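Local coordinates for protein putative cellulase CEL6 (Mycobacterium tuberculosis, PDB 1UP3) that probably hydrolyses beta-1,4-glucosidic bonds within cellulose chains, as an endoglucanase of glycoside hydrolase family 6, at residues A[76-81]-A[116-121]; A[215-220]-A[258-263]. All coordinates share one frame; numbering follows the deposited sequence.

Interaction 1 of 2, residues A[76-81]-A[116-121]; sequences YGIPHR and IVEPDA. With BGC (beta-D-glucopyranose), chain B.
The ring of Tyr76 meets Pro119 at its edge: Pro119 O lies close to the ring plane, 3.4 Å from Tyr76 CE1, while Tyr76 CD1 touches the proline CD. Over one face of the same ring sits Arg81, whose CD stands 3.4 Å above the plane at the ring centre. Tyr76 CE2 lies 3.5 Å over one face of the Arg81 guanidinium, offset toward its rim, and Arg81 NH1 donates to Tyr76 O, with the carbonyl oxygen only 1° out of the guanidinium plane; a salt bridge to Asp45 also holds NH1. With CG anti to the backbone N (chi1 -167°), the tyrosine reaches away from the loop backbone toward Asp120 and the bound sugar. There its hydroxyl donates to a water, which in turn donates to Asp120 OD2, the two side-chain planes standing nearly perpendicular.

The Glu118 carboxylate holds the successive backbone amides of Gly77 and Ile78, just where the type II turn 78-81 begins. Its OE2 takes the Gly77 N-H through the syn lone pair at 2.9 Å, and its OE1 receives Ile78 N from above the carboxylate plane at 3.1 Å. A bend at chi2 (-63°) brings the carboxylate back to these amides, and Tyr97 OH supplies a further bond to OE2. Beyond it, Ile78 CG2 rests on Ala121 CB.

Asp120 OD2 also accepts from O4 of a bound glucose, 2.7 Å away, so one oxygen serves both the sugar and the water. Here two loops at the C-terminal ends of adjacent parallel strands are tied together, and one of them carries Asp120 into the glycan-binding cleft of this family 6 domain.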
ATOM      1  N   TYR A  76      -3.663  -7.301  -1.173  1.00  5.13           N
ATOM      2  CA  TYR A  76      -2.554  -7.769  -2.022  1.00  5.26           C
ATOM      3  C   TYR A  76      -2.751  -9.256  -2.333  1.00  5.16           C
ATOM      4  O   TYR A  76      -1.936 -10.103  -1.950  1.00  6.21           O
ATOM      5  CB  TYR A  76      -1.226  -7.487  -1.294  1.00  5.07           C
ATOM      6  CG  TYR A  76       0.062  -7.597  -2.098  1.00  4.97           C
ATOM      7  CD1 TYR A  76       0.163  -6.979  -3.336  1.00  5.94           C
ATOM      8  CD2 TYR A  76       1.165  -8.248  -1.582  1.00  6.88           C
ATOM      9  CE1 TYR A  76       1.339  -7.035  -4.096  1.00  8.47           C
ATOM     10  CE2 TYR A  76       2.366  -8.316  -2.299  1.00  7.18           C
ATOM     11  CZ  TYR A  76       2.455  -7.687  -3.540  1.00  7.07           C
ATOM     12  OH  TYR A  76       3.641  -7.765  -4.268  1.00  7.74           O
ATOM     13  N   GLY A  77      -3.882  -9.564  -2.962  1.00  5.57           N
ATOM     14  CA  GLY A  77      -4.280 -10.941  -3.254  1.00  5.80           C
ATOM     15  C   GLY A  77      -4.504 -11.246  -4.729  1.00  6.44           C
ATOM     16  O   GLY A  77      -5.006 -12.334  -5.036  1.00  6.25           O
ATOM     17  N   ILE A  78      -4.165 -10.344  -5.631  1.00  6.06           N
ATOM     18  CA  ILE A  78      -4.525 -10.529  -7.064  1.00  5.98           C
ATOM     19  C   ILE A  78      -3.927 -11.817  -7.621  1.00  5.79           C
ATOM     20  O   ILE A  78      -2.811 -12.203  -7.267  1.00  5.98           O
ATOM     21  CB  ILE A  78      -4.078  -9.291  -7.916  1.00  5.78           C
ATOM     22  CG1 ILE A  78      -4.881  -9.147  -9.201  1.00  8.20           C
ATOM     23  CG2 ILE A  78      -2.597  -9.327  -8.169  1.00  7.50           C
ATOM     24  CD1 ILE A  78      -6.313  -8.715  -8.967  1.00  6.57           C
ATOM     25  N   PRO A  79      -4.668 -12.532  -8.447  1.00  5.93           N
ATOM     26  CA  PRO A  79      -4.082 -13.704  -9.098  1.00  5.40           C
ATOM     27  C   PRO A  79      -2.847 -13.326  -9.926  1.00  4.91           C
ATOM     28  O   PRO A  79      -2.788 -12.253 -10.509  1.00  5.43           O
ATOM     29  CB  PRO A  79      -5.223 -14.232  -9.984  1.00  5.03           C
ATOM     30  CG  PRO A  79      -6.466 -13.810  -9.255  1.00  6.16           C
ATOM     31  CD  PRO A  79      -6.094 -12.429  -8.737  1.00  6.51           C
ATOM     32  N   HIS A  80      -1.860 -14.213  -9.949  1.00  6.42           N
ATOM     33  CA  HIS A  80      -0.569 -13.970 -10.615  1.00  7.45           C
ATOM     34  C   HIS A  80       0.138 -12.784  -9.969  1.00  7.81           C
ATOM     35  O   HIS A  80       0.807 -12.020 -10.652  1.00  7.93           O
ATOM     36  CB  HIS A  80      -0.707 -13.757 -12.147  1.00  7.86           C
ATOM     37  CG  HIS A  80      -1.709 -14.667 -12.776  1.00  9.19           C
ATOM     38  ND1 HIS A  80      -1.622 -16.035 -12.650  1.00 13.40           N
ATOM     39  CD2 HIS A  80      -2.846 -14.419 -13.463  1.00 10.94           C
ATOM     40  CE1 HIS A  80      -2.657 -16.595 -13.249  1.00 13.09           C
ATOM     41  NE2 HIS A  80      -3.426 -15.640 -13.742  1.00 12.75           N
ATOM     42  N   ARG A  81      -0.005 -12.664  -8.632  1.00  6.55           N
ATOM     43  CA  ARG A  81       0.641 -11.575  -7.895  1.00  6.37           C
ATOM     44  C   ARG A  81       2.121 -11.532  -8.198  1.00  7.04           C
ATOM     45  O   ARG A  81       2.775 -12.558  -8.203  1.00  8.08           O
ATOM     46  CB  ARG A  81       0.393 -11.715  -6.408  1.00  7.39           C
ATOM     47  CG  ARG A  81       0.691 -10.485  -5.589  1.00  7.27           C
ATOM     48  CD  ARG A  81       0.433 -10.724  -4.136  1.00  6.97           C
ATOM     49  NE  ARG A  81       1.440 -11.574  -3.534  1.00  6.84           N
ATOM     50  CZ  ARG A  81       1.404 -11.980  -2.292  1.00  7.28           C
ATOM     51  NH1 ARG A  81       0.415 -11.626  -1.482  1.00  7.86           N
ATOM     52  NH2 ARG A  81       2.384 -12.718  -1.815  1.00  9.43           N
ATOM     53  N   ILE A 116      -6.087   0.425   0.279  1.00  5.50           N
ATOM     54  CA  ILE A 116      -5.143   0.493  -0.832  1.00  5.34           C
ATOM     55  C   ILE A 116      -5.345  -0.805  -1.648  1.00  5.24           C
ATOM     56  O   ILE A 116      -5.089  -1.911  -1.167  1.00  5.41           O
ATOM     57  CB  ILE A 116      -3.717   0.590  -0.343  1.00  5.66           C
ATOM     58  CG1 ILE A 116      -3.524   1.725   0.692  1.00  7.39           C
ATOM     59  CG2 ILE A 116      -2.763   0.683  -1.542  1.00  6.28           C
ATOM     60  CD1 ILE A 116      -3.858   3.066   0.136  1.00  7.78           C
ATOM     61  N   VAL A 117      -5.850  -0.669  -2.863  1.00  4.87           N
ATOM     62  CA  VAL A 117      -6.253  -1.823  -3.676  1.00  5.14           C
ATOM     63  C   VAL A 117      -5.098  -2.238  -4.607  1.00  4.87           C
ATOM     64  O   VAL A 117      -4.763  -1.551  -5.583  1.00  5.06           O
ATOM     65  CB  VAL A 117      -7.483  -1.520  -4.541  1.00  6.37           C
ATOM     66  CG1 VAL A 117      -7.918  -2.740  -5.352  1.00  7.00           C
ATOM     67  CG2 VAL A 117      -8.626  -1.018  -3.710  1.00  6.45           C
ATOM     68  N   GLU A 118      -4.523  -3.390  -4.277  1.00  5.08           N
ATOM     69  CA  GLU A 118      -3.594  -4.134  -5.128  1.00  4.53           C
ATOM     70  C   GLU A 118      -2.385  -3.364  -5.644  1.00  5.82           C
ATOM     71  O   GLU A 118      -2.250  -3.097  -6.833  1.00  5.68           O
ATOM     72  CB  GLU A 118      -4.357  -4.800  -6.262  1.00  4.42           C
ATOM     73  CG  GLU A 118      -5.381  -5.811  -5.766  1.00  4.53           C
ATOM     74  CD  GLU A 118      -4.783  -6.996  -5.020  1.00  4.66           C
ATOM     75  OE1 GLU A 118      -3.576  -7.347  -5.179  1.00  4.97           O
ATOM     76  OE2 GLU A 118      -5.562  -7.631  -4.257  1.00  7.20           O
ATOM     77  N   PRO A 119      -1.457  -3.098  -4.742  1.00  5.16           N
ATOM     78  CA  PRO A 119      -0.141  -2.548  -5.161  1.00  6.20           C
ATOM     79  C   PRO A 119       0.412  -3.330  -6.355  1.00  6.34           C
ATOM     80  O   PRO A 119       0.432  -4.553  -6.306  1.00  6.33           O
ATOM     81  CB  PRO A 119       0.743  -2.791  -3.929  1.00  4.90           C
ATOM     82  CG  PRO A 119      -0.224  -2.624  -2.784  1.00  5.29           C
ATOM     83  CD  PRO A 119      -1.506  -3.293  -3.288  1.00  5.20           C
ATOM     84  N   ASP A 120       0.805  -2.608  -7.388  1.00  6.65           N
ATOM     85  CA  ASP A 120       1.492  -3.120  -8.596  1.00  6.86           C
ATOM     86  C   ASP A 120       0.575  -3.746  -9.611  1.00  7.38           C
ATOM     87  O   ASP A 120       1.019  -3.976 -10.725  1.00  7.73           O
ATOM     88  CB  ASP A 120       2.591  -4.149  -8.308  1.00  7.17           C
ATOM     89  CG  ASP A 120       3.617  -3.701  -7.295  1.00  8.88           C
ATOM     90  OD1 ASP A 120       3.848  -2.480  -7.132  1.00  9.38           O
ATOM     91  OD2 ASP A 120       4.261  -4.568  -6.637  1.00  9.48           O
ATOM     92  N   ALA A 121      -0.690  -4.019  -9.283  1.00  6.54           N
ATOM     93  CA  ALA A 121      -1.479  -4.867 -10.197  1.00  6.44           C
ATOM     94  C   ALA A 121      -1.683  -4.209 -11.557  1.00  6.71           C
ATOM     95  O   ALA A 121      -1.464  -4.833 -12.609  1.00  6.82           O
ATOM     96  CB  ALA A 121      -2.798  -5.264  -9.582  1.00  6.59           C
TER
HETATM   97  C2  BGC B   4       8.565  -5.009  -8.257  1.00 10.07           C
HETATM   98  C3  BGC B   4       7.533  -5.162  -7.149  1.00 10.22           C
HETATM   99  C4  BGC B   4       7.581  -3.962  -6.202  1.00  8.66           C
HETATM  100  C5  BGC B   4       7.494  -2.669  -7.040  1.00  6.00           C
HETATM  101  C6  BGC B   4       7.700  -1.420  -6.172  1.00  6.77           C
HETATM  102  C1  BGC B   4       8.376  -3.665  -8.967  1.00  9.85           C
HETATM  103  O2  BGC B   4       8.519  -6.119  -9.173  1.00 13.03           O
HETATM  104  O3  BGC B   4       7.703  -6.375  -6.434  1.00 10.65           O
HETATM  105  O4  BGC B   4       6.519  -3.984  -5.242  1.00  9.94           O
HETATM  106  O5  BGC B   4       8.501  -2.617  -8.037  1.00  8.49           O
HETATM  107  O6  BGC B   4       7.538  -0.244  -6.941  1.00  7.16           O
HETATM  108  O   HOH W   1       3.601  -7.132  -6.782  1.00  7.90           O

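Interaction 2 of 2, residues A[215-220]-A[258-263]; sequences VIDTSR and LWIKRP
Asp217 and Leu258 form a parallel beta bridge where strand 213-217 runs beside the edge strand 254-258, and the loops leaving both strands are then joined through a buried carboxylate. Leu258 N donates to Ile216 O and Thr218 N to Leu258 O, both at 2.9 Å. On the face that carries Asp217 and Leu258, the aspartate has CG anti to the backbone N (chi1 -167°), which carries the carboxylate toward the backbone amides of Ile260 and Lys261 in the segment 258-263.

Asp217 OD1 accepts three donors: Ile260 N from above the carboxylate plane at 3.0 Å, Ser219 N in an Asx turn, and Ser219 OG at 2.7 Å. OD2 takes Lys261 N at 2.9 Å on its syn side but tilted out of the carboxylate plane, nearly straight (171°), and Ser190 N as well. Five donors thus fix the rotation of this buried group and probably favour its charged form.

Ser219 CA lies over the five-membered ring of Trp259, 3.6 Å from the centroid, a CH-pi contact, while Thr218 OG1 sits at the indole edge. Both Thr218 OG1 and Trp259 NE1 donate to Ala243 O. Lys261 lays CG and CE across a face of the Arg220 guanidinium; Asp267 forms salt bridges with both, and Lys261 NZ also donates to Glu265 O.

Within strand 213-217, Val215 packs on Leu258 CD1; Ile216 turns away onto helix 195-208, and Arg220 and Pro263 lean on Leu288 of helix 282-291.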
ATOM      1  N   VAL A 215      -2.845   9.229  -2.631  1.00  6.30           N
ATOM      2  CA  VAL A 215      -1.948   9.151  -1.495  1.00  5.32           C
ATOM      3  C   VAL A 215      -0.571   8.688  -1.989  1.00  4.64           C
ATOM      4  O   VAL A 215      -0.485   8.021  -3.021  1.00  5.66           O
ATOM      5  CB  VAL A 215      -2.488   8.199  -0.437  1.00  5.44           C
ATOM      6  CG1 VAL A 215      -3.762   8.723   0.159  1.00  6.15           C
ATOM      7  CG2 VAL A 215      -2.708   6.792  -1.002  1.00  5.47           C
ATOM      8  N   ILE A 216       0.475   9.095  -1.279  1.00  3.69           N
ATOM      9  CA  ILE A 216       1.847   8.751  -1.601  1.00  3.37           C
ATOM     10  C   ILE A 216       2.412   7.956  -0.383  1.00  3.93           C
ATOM     11  O   ILE A 216       2.340   8.442   0.755  1.00  4.70           O
ATOM     12  CB  ILE A 216       2.708   9.989  -1.876  1.00  4.26           C
ATOM     13  CG1 ILE A 216       2.181  10.782  -3.084  1.00  5.19           C
ATOM     14  CG2 ILE A 216       4.145   9.577  -2.138  1.00  4.58           C
ATOM     15  CD1 ILE A 216       2.759  12.194  -3.200  1.00  5.80           C
ATOM     16  N   ASP A 217       3.059   6.833  -0.674  1.00  4.91           N
ATOM     17  CA  ASP A 217       3.822   6.010   0.299  1.00  4.63           C
ATOM     18  C   ASP A 217       5.150   6.736   0.507  1.00  3.93           C
ATOM     19  O   ASP A 217       6.005   6.774  -0.382  1.00  3.80           O
ATOM     20  CB  ASP A 217       4.064   4.607  -0.223  1.00  4.38           C
ATOM     21  CG  ASP A 217       4.551   3.667   0.801  1.00  5.45           C
ATOM     22  OD1 ASP A 217       4.899   4.120   1.922  1.00  5.32           O
ATOM     23  OD2 ASP A 217       4.594   2.425   0.602  1.00  5.28           O
ATOM     24  N   THR A 218       5.315   7.303   1.697  1.00  4.11           N
ATOM     25  CA  THR A 218       6.538   7.973   2.106  1.00  5.02           C
ATOM     26  C   THR A 218       7.356   7.183   3.128  1.00  4.85           C
ATOM     27  O   THR A 218       8.272   7.714   3.793  1.00  6.06           O
ATOM     28  CB  THR A 218       6.209   9.369   2.678  1.00  5.00           C
ATOM     29  OG1 THR A 218       5.295   9.238   3.781  1.00  4.89           O
ATOM     30  CG2 THR A 218       5.552  10.273   1.599  1.00  6.25           C
ATOM     31  N   SER A 219       7.062   5.889   3.242  1.00  4.48           N
ATOM     32  CA  SER A 219       7.750   5.032   4.190  1.00  5.62           C
ATOM     33  C   SER A 219       9.281   5.008   4.069  1.00  5.02           C
ATOM     34  O   SER A 219      10.002   4.939   5.098  1.00  5.42           O
ATOM     35  CB  SER A 219       7.207   3.619   4.095  1.00  5.12           C
ATOM     36  OG  SER A 219       7.304   3.098   2.766  1.00  6.64           O
ATOM     37  N   ARG A 220       9.786   5.071   2.841  1.00  4.59           N
ATOM     38  CA  ARG A 220      11.204   4.833   2.595  1.00  5.30           C
ATOM     39  C   ARG A 220      11.831   5.821   1.631  1.00  5.16           C
ATOM     40  O   ARG A 220      12.853   5.497   1.013  1.00  5.89           O
ATOM     41  CB  ARG A 220      11.425   3.407   2.108  1.00  5.19           C
ATOM     42  CG  ARG A 220      10.965   2.335   3.151  1.00  5.12           C
ATOM     43  CD  ARG A 220      11.395   0.906   2.808  1.00  5.76           C
ATOM     44  NE  ARG A 220      10.757   0.425   1.577  1.00  6.59           N
ATOM     45  CZ  ARG A 220      11.056  -0.707   1.008  1.00  7.27           C
ATOM     46  NH1 ARG A 220      11.971  -1.514   1.564  1.00  9.21           N
ATOM     47  NH2 ARG A 220      10.403  -1.073  -0.086  1.00  7.28           N
ATOM     48  N   LEU A 258       1.275   8.493   3.419  1.00  5.60           N
ATOM     49  CA  LEU A 258       1.061   7.314   4.255  1.00  5.15           C
ATOM     50  C   LEU A 258       2.291   6.453   4.288  1.00  5.45           C
ATOM     51  O   LEU A 258       3.128   6.522   3.366  1.00  5.96           O
ATOM     52  CB  LEU A 258      -0.116   6.463   3.762  1.00  6.25           C
ATOM     53  CG  LEU A 258      -1.501   7.135   3.709  1.00  6.23           C
ATOM     54  CD1 LEU A 258      -2.494   6.187   3.056  1.00  7.79           C
ATOM     55  CD2 LEU A 258      -1.947   7.601   5.107  1.00 10.79           C
ATOM     56  N   TRP A 259       2.405   5.613   5.310  1.00  4.79           N
ATOM     57  CA  TRP A 259       3.415   4.535   5.233  1.00  5.29           C
ATOM     58  C   TRP A 259       2.653   3.265   4.874  1.00  6.10           C
ATOM     59  O   TRP A 259       1.962   2.709   5.726  1.00  6.09           O
ATOM     60  CB  TRP A 259       4.177   4.372   6.547  1.00  4.96           C
ATOM     61  CG  TRP A 259       5.186   5.440   6.801  1.00  4.71           C
ATOM     62  CD1 TRP A 259       5.337   6.646   6.136  1.00  3.94           C
ATOM     63  CD2 TRP A 259       6.201   5.413   7.807  1.00  3.96           C
ATOM     64  NE1 TRP A 259       6.348   7.367   6.714  1.00  5.80           N
ATOM     65  CE2 TRP A 259       6.923   6.624   7.709  1.00  5.71           C
ATOM     66  CE3 TRP A 259       6.594   4.473   8.757  1.00  5.72           C
ATOM     67  CZ2 TRP A 259       7.987   6.936   8.565  1.00  5.88           C
ATOM     68  CZ3 TRP A 259       7.681   4.779   9.597  1.00  6.47           C
ATOM     69  CH2 TRP A 259       8.341   6.004   9.487  1.00  6.70           C
ATOM     70  N   ILE A 260       2.670   2.906   3.598  1.00  4.44           N
ATOM     71  CA  ILE A 260       1.923   1.751   3.111  1.00  5.04           C
ATOM     72  C   ILE A 260       2.771   0.495   3.278  1.00  4.97           C
ATOM     73  O   ILE A 260       2.418  -0.407   4.050  1.00  4.50           O
ATOM     74  CB  ILE A 260       1.387   2.015   1.683  1.00  4.86           C
ATOM     75  CG1 ILE A 260       0.505   3.264   1.724  1.00  6.94           C
ATOM     76  CG2 ILE A 260       0.586   0.770   1.210  1.00  4.45           C
ATOM     77  CD1 ILE A 260      -0.036   3.714   0.413  1.00  8.35           C
ATOM     78  N   LYS A 261       3.920   0.452   2.617  1.00  5.72           N
ATOM     79  CA  LYS A 261       4.950  -0.506   2.950  1.00  5.28           C
ATOM     80  C   LYS A 261       5.356  -0.326   4.407  1.00  6.23           C
ATOM     81  O   LYS A 261       5.397   0.801   4.889  1.00  6.48           O
ATOM     82  CB  LYS A 261       6.158  -0.285   2.034  1.00  6.39           C
ATOM     83  CG  LYS A 261       7.458  -1.000   2.403  1.00  7.43           C
ATOM     84  CD  LYS A 261       7.400  -2.435   2.082  1.00  9.14           C
ATOM     85  CE  LYS A 261       8.664  -3.133   2.582  1.00 11.59           C
ATOM     86  NZ  LYS A 261       8.793  -4.477   1.984  1.00 13.76           N
ATOM     87  N   ARG A 262       5.624  -1.449   5.097  1.00  5.61           N
ATOM     88  CA  ARG A 262       6.070  -1.429   6.483  1.00  6.24           C
ATOM     89  C   ARG A 262       7.601  -1.458   6.546  1.00  6.51           C
ATOM     90  O   ARG A 262       8.211  -2.481   6.208  1.00  7.03           O
ATOM     91  CB  ARG A 262       5.500  -2.629   7.224  1.00  6.32           C
ATOM     92  CG  ARG A 262       3.971  -2.578   7.428  1.00  6.83           C
ATOM     93  CD  ARG A 262       3.401  -3.535   8.506  1.00 12.88           C
ATOM     94  NE  ARG A 262       2.071  -3.097   8.946  1.00 14.06           N
ATOM     95  CZ  ARG A 262       1.389  -3.540  10.036  1.00 15.03           C
ATOM     96  NH1 ARG A 262       1.862  -4.441  10.880  1.00 17.60           N
ATOM     97  NH2 ARG A 262       0.198  -3.048  10.272  1.00 16.20           N
ATOM     98  N   PRO A 263       8.234  -0.357   6.967  1.00  7.26           N
ATOM     99  CA  PRO A 263       9.712  -0.311   7.036  1.00  7.86           C
ATOM    100  C   PRO A 263      10.246  -1.423   7.867  1.00  7.87           C
ATOM    101  O   PRO A 263       9.790  -1.666   8.975  1.00  7.88           O
ATOM    102  CB  PRO A 263      10.018   1.028   7.705  1.00  7.88           C
ATOM    103  CG  PRO A 263       8.846   1.875   7.362  1.00  9.09           C
ATOM    104  CD  PRO A 263       7.654   0.938   7.387  1.00  8.40           C
TER

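Both interactions belong to the same parallel sheet, their centres 16 Å apart. Along the chain they come in series: interaction 1 closes before interaction 2 opens. Interaction 1 joins the loops that follow strands 72-75 and 113-117, neighbours in the sheet; interaction 2 joins those after 213-217 and 254-258, the last two strands across it. Strands 153-158 and 184-187 lie between, yet the contacts meet: Ile116 CD1 packs on Ile260 CD1 at 3.9 Å and touches Val215 CG2. This inward packing is consistent with a barrel-like sheet, as in family 6 hydrolases, whose strand-end loops shape the substrate cleft. Asp120 binds sugar directly; Arg220 lies about 7 Å from a bound glucose.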